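Local coordinates for protein NADP-dependent alcohol dehydrogenase (Entamoeba histolytica, PDB 2OUI) that catalyses the NADP-dependent interconversion of alcohols and aldehydes or ketones as a zinc-containing, tetrameric alcohol dehydrogenase of the medium-chain type, at residues Asp222-Ile227 / Val253-Pro258; His247-Ala252 / Asp272-Pro277. The protein carries 1 engineered substitution. All blocks are in the same frame, centred on the assembly; numbering follows the deposited sequence.

Contact 1 (Asp222-Ile227 / Val253-Pro258)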
ATOM      1  N   ASP A 222     -17.306  31.879   0.344  1.00 23.49           N
ATOM      2  CA  ASP A 222     -17.347  30.450   0.035  1.00 23.85           C
ATOM      3  C   ASP A 222     -16.017  29.785   0.387  1.00 23.90           C
ATOM      4  O   ASP A 222     -14.958  30.239  -0.086  1.00 23.43           O
ATOM      5  CB  ASP A 222     -17.638  30.259  -1.454  1.00 26.34           C
ATOM      6  CG  ASP A 222     -17.834  28.812  -1.808  1.00 33.78           C
ATOM      7  OD1 ASP A 222     -16.828  28.154  -2.122  1.00 35.33           O
ATOM      8  OD2 ASP A 222     -18.986  28.327  -1.703  1.00 36.48           O
ATOM      9  N   ILE A 223     -16.056  28.720   1.191  1.00 24.03           N
ATOM     10  CA  ILE A 223     -14.820  28.088   1.679  1.00 23.45           C
ATOM     11  C   ILE A 223     -13.988  27.424   0.572  1.00 23.65           C
ATOM     12  O   ILE A 223     -12.754  27.405   0.650  1.00 21.98           O
ATOM     13  CB  ILE A 223     -15.050  27.116   2.869  1.00 25.47           C
ATOM     14  CG1 ILE A 223     -15.926  25.924   2.475  1.00 27.39           C
ATOM     15  CG2 ILE A 223     -15.662  27.870   4.065  1.00 22.42           C
ATOM     16  CD1 ILE A 223     -15.157  24.726   2.064  1.00 25.44           C
ATOM     17  N   VAL A 224     -14.652  26.889  -0.452  1.00 22.73           N
ATOM     18  CA  VAL A 224     -13.930  26.350  -1.623  1.00 23.09           C
ATOM     19  C   VAL A 224     -13.165  27.462  -2.363  1.00 24.74           C
ATOM     20  O   VAL A 224     -11.964  27.311  -2.681  1.00 25.50           O
ATOM     21  CB  VAL A 224     -14.881  25.549  -2.565  1.00 24.94           C
ATOM     22  CG1 VAL A 224     -14.162  25.091  -3.844  1.00 26.99           C
ATOM     23  CG2 VAL A 224     -15.492  24.337  -1.827  1.00 22.12           C
ATOM     24  N   GLU A 225     -13.851  28.567  -2.646  1.00 23.21           N
ATOM     25  CA  GLU A 225     -13.218  29.713  -3.285  1.00 24.94           C
ATOM     26  C   GLU A 225     -12.032  30.224  -2.453  1.00 24.02           C
ATOM     27  O   GLU A 225     -10.970  30.544  -2.991  1.00 22.15           O
ATOM     28  CB  GLU A 225     -14.239  30.821  -3.533  1.00 25.53           C
ATOM     29  CG  GLU A 225     -15.359  30.438  -4.505  1.00 36.40           C
ATOM     30  CD  GLU A 225     -14.894  30.283  -5.963  1.00 51.43           C
ATOM     31  OE1 GLU A 225     -14.118  31.136  -6.461  1.00 55.84           O
ATOM     32  OE2 GLU A 225     -15.329  29.307  -6.617  1.00 55.17           O
ATOM     33  N   GLN A 226     -12.196  30.269  -1.133  1.00 21.91           N
ATOM     34  CA  GLN A 226     -11.121  30.730  -0.259  1.00 22.90           C
ATOM     35  C   GLN A 226      -9.861  29.861  -0.364  1.00 23.67           C
ATOM     36  O   GLN A 226      -8.734  30.375  -0.391  1.00 25.30           O
ATOM     37  CB  GLN A 226     -11.597  30.728   1.193  1.00 20.91           C
ATOM     38  CG  GLN A 226     -12.480  31.895   1.598  1.00 22.01           C
ATOM     39  CD  GLN A 226     -12.648  31.939   3.113  1.00 30.07           C
ATOM     40  OE1 GLN A 226     -13.748  31.735   3.651  1.00 28.15           O
ATOM     41  NE2 GLN A 226     -11.548  32.166   3.809  1.00 20.74           N
ATOM     42  N   ILE A 227     -10.059  28.549  -0.388  1.00 23.55           N
ATOM     43  CA  ILE A 227      -8.944  27.597  -0.445  1.00 24.04           C
ATOM     44  C   ILE A 227      -8.310  27.589  -1.838  1.00 26.86           C
ATOM     45  O   ILE A 227      -7.082  27.495  -1.961  1.00 26.34           O
ATOM     46  CB  ILE A 227      -9.381  26.186   0.016  1.00 23.59           C
ATOM     47  CG1 ILE A 227      -9.523  26.203   1.548  1.00 27.38           C
ATOM     48  CG2 ILE A 227      -8.365  25.110  -0.439  1.00 23.64           C
ATOM     49  CD1 ILE A 227     -10.429  25.168   2.101  1.00 28.79           C
ATOM     50  N   VAL A 253     -14.262  17.575  -2.977  1.00 22.81           N
ATOM     51  CA  VAL A 253     -13.889  17.204  -4.334  1.00 22.14           C
ATOM     52  C   VAL A 253     -13.496  18.461  -5.115  1.00 24.00           C
ATOM     53  O   VAL A 253     -12.597  18.409  -5.953  1.00 23.76           O
ATOM     54  CB  VAL A 253     -15.062  16.492  -5.060  1.00 23.06           C
ATOM     55  CG1 VAL A 253     -14.812  16.378  -6.588  1.00 22.27           C
ATOM     56  CG2 VAL A 253     -15.359  15.137  -4.405  1.00 21.26           C
ATOM     57  N   LYS A 254     -14.165  19.587  -4.846  1.00 22.98           N
ATOM     58  CA  LYS A 254     -13.885  20.811  -5.619  1.00 24.07           C
ATOM     59  C   LYS A 254     -12.569  21.485  -5.208  1.00 23.70           C
ATOM     60  O   LYS A 254     -11.969  22.218  -6.000  1.00 26.19           O
ATOM     61  CB  LYS A 254     -15.045  21.802  -5.542  1.00 23.65           C
ATOM     62  CG  LYS A 254     -16.351  21.296  -6.207  1.00 24.91           C
ATOM     63  CD  LYS A 254     -17.521  22.229  -5.918  1.00 29.76           C
ATOM     64  CE  LYS A 254     -18.797  21.659  -6.512  1.00 34.32           C
ATOM     65  NZ  LYS A 254     -19.971  22.588  -6.358  1.00 37.62           N
ATOM     66  N   MET A 255     -12.117  21.245  -3.979  1.00 21.59           N
ATOM     67  CA  MET A 255     -10.889  21.905  -3.514  1.00 21.95           C
ATOM     68  C   MET A 255      -9.633  21.047  -3.648  1.00 22.47           C
ATOM     69  O   MET A 255      -8.524  21.560  -3.430  1.00 24.67           O
ATOM     70  CB  MET A 255     -11.023  22.322  -2.046  1.00 22.86           C
ATOM     71  CG  MET A 255     -11.027  21.133  -1.142  1.00 20.66           C
ATOM     72  SD  MET A 255     -11.028  21.661   0.599  1.00 26.06           S
ATOM     73  CE  MET A 255     -12.660  22.427   0.747  1.00 21.26           C
ATOM     74  N   ILE A 256      -9.799  19.773  -4.017  1.00 20.47           N
ATOM     75  CA  ILE A 256      -8.700  18.810  -4.005  1.00 19.59           C
ATOM     76  C   ILE A 256      -8.109  18.584  -5.395  1.00 19.77           C
ATOM     77  O   ILE A 256      -8.829  18.619  -6.410  1.00 21.21           O
ATOM     78  CB  ILE A 256      -9.127  17.468  -3.353  1.00 21.58           C
ATOM     79  CG1 ILE A 256      -7.910  16.714  -2.777  1.00 22.81           C
ATOM     80  CG2 ILE A 256      -9.959  16.605  -4.308  1.00 20.25           C
ATOM     81  CD1 ILE A 256      -8.300  15.455  -1.988  1.00 20.97           C
ATOM     82  N   LYS A 257      -6.795  18.382  -5.452  1.00 19.35           N
ATOM     83  CA  LYS A 257      -6.128  18.077  -6.731  1.00 21.43           C
ATOM     84  C   LYS A 257      -6.572  16.704  -7.244  1.00 21.65           C
ATOM     85  O   LYS A 257      -6.986  15.856  -6.435  1.00 21.83           O
ATOM     86  CB  LYS A 257      -4.616  17.982  -6.472  1.00 19.95           C
ATOM     87  CG  LYS A 257      -3.956  19.299  -6.135  1.00 24.06           C
ATOM     88  CD  LYS A 257      -2.477  19.066  -5.778  1.00 26.63           C
ATOM     89  CE  LYS A 257      -1.742  20.382  -5.565  1.00 27.00           C
ATOM     90  NZ  LYS A 257      -0.324  20.066  -5.191  1.00 35.67           N
ATOM     91  N   PRO A 258      -6.386  16.426  -8.555  1.00 21.99           N
ATOM     92  CA  PRO A 258      -6.572  15.053  -9.021  1.00 22.64           C
ATOM     93  C   PRO A 258      -5.448  14.168  -8.495  1.00 22.31           C
ATOM     94  O   PRO A 258      -4.355  14.673  -8.203  1.00 23.30           O
ATOM     95  CB  PRO A 258      -6.431  15.182 -10.542  1.00 22.26           C
ATOM     96  CG  PRO A 258      -5.509  16.372 -10.730  1.00 23.25           C
ATOM     97  CD  PRO A 258      -5.981  17.328  -9.660  1.00 24.12           C
TER

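Contact 2 (His247-Ala252 / Asp272-Pro277). Engineered in segment 272-277: Pro-275 (natural residue Asp).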
ATOM      1  N   HIS A 247     -23.351  17.441   2.005  1.00 24.95           N
ATOM      2  CA  HIS A 247     -22.903  18.352   0.944  1.00 26.05           C
ATOM      3  C   HIS A 247     -21.442  18.757   1.086  1.00 25.77           C
ATOM      4  O   HIS A 247     -20.874  19.412   0.204  1.00 26.79           O
ATOM      5  CB  HIS A 247     -23.806  19.578   0.864  1.00 25.80           C
ATOM      6  CG  HIS A 247     -25.218  19.250   0.506  1.00 30.40           C
ATOM      7  ND1 HIS A 247     -26.226  19.177   1.444  1.00 31.76           N
ATOM      8  CD2 HIS A 247     -25.790  18.963  -0.685  1.00 33.00           C
ATOM      9  CE1 HIS A 247     -27.363  18.876   0.843  1.00 35.04           C
ATOM     10  NE2 HIS A 247     -27.127  18.746  -0.451  1.00 39.16           N
ATOM     11  N   THR A 248     -20.825  18.354   2.192  1.00 25.99           N
ATOM     12  CA  THR A 248     -19.418  18.638   2.418  1.00 25.05           C
ATOM     13  C   THR A 248     -18.518  17.874   1.461  1.00 25.29           C
ATOM     14  O   THR A 248     -17.379  18.303   1.168  1.00 28.01           O
ATOM     15  CB  THR A 248     -19.050  18.279   3.850  1.00 25.93           C
ATOM     16  OG1 THR A 248     -19.938  18.981   4.736  1.00 28.15           O
ATOM     17  CG2 THR A 248     -17.632  18.661   4.132  1.00 26.19           C
ATOM     18  N   PHE A 249     -18.996  16.730   0.973  1.00 22.04           N
ATOM     19  CA  PHE A 249     -18.189  15.939   0.052  1.00 23.14           C
ATOM     20  C   PHE A 249     -17.934  16.667  -1.249  1.00 22.78           C
ATOM     21  O   PHE A 249     -16.826  16.553  -1.790  1.00 22.38           O
ATOM     22  CB  PHE A 249     -18.805  14.553  -0.192  1.00 24.15           C
ATOM     23  CG  PHE A 249     -18.632  13.620   0.983  1.00 23.36           C
ATOM     24  CD1 PHE A 249     -19.439  13.755   2.121  1.00 22.70           C
ATOM     25  CD2 PHE A 249     -17.685  12.611   0.949  1.00 23.47           C
ATOM     26  CE1 PHE A 249     -19.290  12.881   3.207  1.00 27.63           C
ATOM     27  CE2 PHE A 249     -17.536  11.719   2.037  1.00 27.19           C
ATOM     28  CZ  PHE A 249     -18.352  11.876   3.170  1.00 27.98           C
ATOM     29  N   ALA A 250     -18.945  17.376  -1.758  1.00 22.65           N
ATOM     30  CA  ALA A 250     -18.774  18.178  -2.973  1.00 23.00           C
ATOM     31  C   ALA A 250     -17.723  19.263  -2.774  1.00 24.04           C
ATOM     32  O   ALA A 250     -16.958  19.546  -3.691  1.00 23.49           O
ATOM     33  CB  ALA A 250     -20.115  18.784  -3.459  1.00 25.26           C
ATOM     34  N   GLN A 251     -17.685  19.865  -1.583  1.00 21.87           N
ATOM     35  CA  GLN A 251     -16.659  20.876  -1.288  1.00 24.16           C
ATOM     36  C   GLN A 251     -15.265  20.261  -1.315  1.00 23.28           C
ATOM     37  O   GLN A 251     -14.339  20.851  -1.873  1.00 24.47           O
ATOM     38  CB  GLN A 251     -16.910  21.542   0.069  1.00 25.26           C
ATOM     39  CG  GLN A 251     -18.262  22.235   0.131  1.00 25.03           C
ATOM     40  CD  GLN A 251     -18.500  22.907   1.453  1.00 29.78           C
ATOM     41  OE1 GLN A 251     -18.908  24.083   1.513  1.00 32.64           O
ATOM     42  NE2 GLN A 251     -18.252  22.181   2.527  1.00 26.93           N
ATOM     43  N   ALA A 252     -15.117  19.087  -0.708  1.00 24.22           N
ATOM     44  CA  ALA A 252     -13.831  18.355  -0.702  1.00 21.92           C
ATOM     45  C   ALA A 252     -13.356  18.066  -2.127  1.00 24.93           C
ATOM     46  O   ALA A 252     -12.203  18.324  -2.471  1.00 22.93           O
ATOM     47  CB  ALA A 252     -13.975  17.060   0.074  1.00 21.79           C
ATOM     48  N   ASP A 272     -30.649  11.326   1.916  1.00 28.15           N
ATOM     49  CA  ASP A 272     -30.690  10.025   1.258  1.00 28.58           C
ATOM     50  C   ASP A 272     -29.347   9.699   0.608  1.00 27.85           C
ATOM     51  O   ASP A 272     -28.882   8.561   0.683  1.00 28.56           O
ATOM     52  CB  ASP A 272     -31.759  10.021   0.173  1.00 27.58           C
ATOM     53  CG  ASP A 272     -33.166   9.929   0.724  1.00 36.66           C
ATOM     54  OD1 ASP A 272     -33.342   9.744   1.959  1.00 31.27           O
ATOM     55  OD2 ASP A 272     -34.105  10.036  -0.095  1.00 40.74           O
ATOM     56  N   ASN A 273     -28.741  10.715  -0.017  1.00 25.37           N
ATOM     57  CA  ASN A 273     -27.571  10.560  -0.872  1.00 25.65           C
ATOM     58  C   ASN A 273     -26.506  11.599  -0.596  1.00 27.58           C
ATOM     59  O   ASN A 273     -26.815  12.742  -0.285  1.00 25.06           O
ATOM     60  CB  ASN A 273     -27.970  10.701  -2.349  1.00 26.88           C
ATOM     61  CG  ASN A 273     -28.835   9.548  -2.828  1.00 34.90           C
ATOM     62  OD1 ASN A 273     -28.395   8.387  -2.836  1.00 37.63           O
ATOM     63  ND2 ASN A 273     -30.074   9.854  -3.218  1.00 32.48           N
ATOM     64  N   ILE A 274     -25.249  11.190  -0.753  1.00 25.86           N
ATOM     65  CA  ILE A 274     -24.114  12.106  -0.786  1.00 26.33           C
ATOM     66  C   ILE A 274     -23.821  12.426  -2.252  1.00 26.12           C
ATOM     67  O   ILE A 274     -23.394  11.534  -2.988  1.00 25.34           O
ATOM     68  CB  ILE A 274     -22.879  11.397  -0.200  1.00 27.37           C
ATOM     69  CG1 ILE A 274     -23.179  10.917   1.222  1.00 29.44           C
ATOM     70  CG2 ILE A 274     -21.661  12.293  -0.274  1.00 30.34           C
ATOM     71  CD1 ILE A 274     -22.321   9.768   1.687  1.00 36.97           C
ATOM     72  N   PRO A 275     -24.073  13.677  -2.700  1.00 27.86           N
ATOM     73  CA  PRO A 275     -23.828  14.001  -4.112  1.00 28.04           C
ATOM     74  C   PRO A 275     -22.349  14.288  -4.375  1.00 28.20           C
ATOM     75  O   PRO A 275     -21.738  15.102  -3.687  1.00 31.38           O
ATOM     76  CB  PRO A 275     -24.684  15.256  -4.354  1.00 27.88           C
ATOM     77  CG  PRO A 275     -25.427  15.515  -3.064  1.00 30.64           C
ATOM     78  CD  PRO A 275     -24.654  14.825  -1.977  1.00 27.18           C
ATOM     79  N   ILE A 276     -21.778  13.584  -5.343  1.00 26.72           N
ATOM     80  CA  ILE A 276     -20.385  13.792  -5.747  1.00 23.74           C
ATOM     81  C   ILE A 276     -20.459  14.467  -7.108  1.00 24.66           C
ATOM     82  O   ILE A 276     -21.048  13.914  -8.033  1.00 24.33           O
ATOM     83  CB  ILE A 276     -19.620  12.438  -5.879  1.00 23.17           C
ATOM     84  CG1 ILE A 276     -19.576  11.680  -4.545  1.00 26.07           C
ATOM     85  CG2 ILE A 276     -18.221  12.641  -6.558  1.00 23.43           C
ATOM     86  CD1 ILE A 276     -19.001  12.491  -3.338  1.00 24.96           C
ATOM     87  N   PRO A 277     -19.902  15.682  -7.237  1.00 24.19           N
ATOM     88  CA  PRO A 277     -20.067  16.426  -8.506  1.00 25.53           C
ATOM     89  C   PRO A 277     -19.339  15.759  -9.673  1.00 25.66           C
ATOM     90  O   PRO A 277     -18.105  15.570  -9.635  1.00 26.97           O
ATOM     91  CB  PRO A 277     -19.486  17.805  -8.189  1.00 25.06           C
ATOM     92  CG  PRO A 277     -18.552  17.564  -7.029  1.00 26.18           C
ATOM     93  CD  PRO A 277     -19.156  16.455  -6.227  1.00 25.38           C
TER
HETATM   94  O   HOH W   1     -21.594  16.554  -1.474  1.00 23.64           O

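Contact 1 (Asp222-Ile227 / Val253-Pro258)
Met-255 presses its thioether end against two isoleucines of the facing helix. Its methyl CE lies 3.6 Å from Ile-223 CD1 and 3.8 Å from Ile-227 CD1, while the sulfur keeps a second touch with the latter side chain, Met-255 SD to Ile-227 CD1 at 3.9 Å. Both isoleucines slant across the methionine, and the closest approaches are made by their CD1 methyls. The torsions account for this: Met-255 CG stands between its backbone N and carbonyl carbon (chi1 70°), the chain runs straight to SD, and a bend at chi3 (67°) turns CE toward the pair. Val-224 fills the other part of the interface. Its CG1, anti to the backbone N, meets Lys-254 CB at 3.8 Å, and the two side chains cross nearly at right angles; the lysine then extends away, so its aliphatic root packs here while its amine does not. These residues belong to helices 223-230 and 248-255 of a Rossmann-type domain, packed on its parallel sheet: Ile-227 and Met-255 both reach Cys-171 of central strand 170-173, and Ile-223 and Ile-227 rest on Ile-216 of edge strand 214-216. No hydrogen bond crosses between the segments. Polar order is local instead, for Asp-222 is the N-cap of helix 223-230, its OD1 accepting from Glu-225 N at 3.1 Å through the anti lone pair with an angle of 164° at the hydrogen. Beyond the other helix, Lys-257 forms salt bridges with Asp-237 and with Glu-93 of the second subunit.

Contact 2 (His247-Ala252 / Asp272-Pro277)
Phe-249 and Ile-274 make the tightest apolar touch, the methyl Ile-274 CG2 lying 3.5 Å from Phe-249 CG and 3.6 Å from Phe-249 CD1. It approaches the ring obliquely, near the root of the side chain. Ile-276 meets the same root, its CD1 being 3.8 Å from Phe-249 CB; CG1 stands beside the backbone N (chi1 -61°) and a turn at chi2 (-54°) brings CD1 to the helix. At the next residue of each segment, Pro-277 CD packs 3.7 Å from Ala-250 CB. The backbones come closest here, 5.4 Å between Ala-250 CA and Ile-276 CA, consistent with the small alanine side chain. Pro-275, an engineered residue replacing Asp, sets its CG 4.2 Å from His-247 CD2. A water joins Pro-275 to the helix backbone, accepting from Ala-250 N at 2.8 Å and donating to Pro-275 O at 2.7 Å.

Outward, Asp-245 accepts from His-247 N through OD1 and gives its own N to Thr-248 OG1, which fixes the approach to helix 248-255. Ile-241 backs Phe-249 from the parallel sheet. Strand 273-277, outside that sheet, pairs antiparallel with a strand of the second subunit, making a sheet continuous across the interface. With direct hydrogen bonds between the segments absent, helix and strand are joined by apolar packing plus one water, which satisfies an amide in the first turn of the helix and the carbonyl of Pro-275 together.

In the fold
Helix 248-255 is common to both contacts, whose centres lie 13 Å apart on the same side of the chain's centre. The segments alternate along the chain: 222-227, 247-252, 253-258, then 272-277. The helix thus meets helix 223-230 late in its length and strand 273-277 early; both helices pack on the parallel sheet of the probable NADP-binding domain, and the strand runs beside the second. Direct touches join the two sites, with Val-224 CG2 3.7 Å from Gln-251 CB and Val-253 CG1 3.9 Å from Pro-277 CG. Both contacts reach the second subunit, through Lys-257 and Pro-258 just after the helix and through strand 273-277, so elements flanking helix 248-255 lie at the interface.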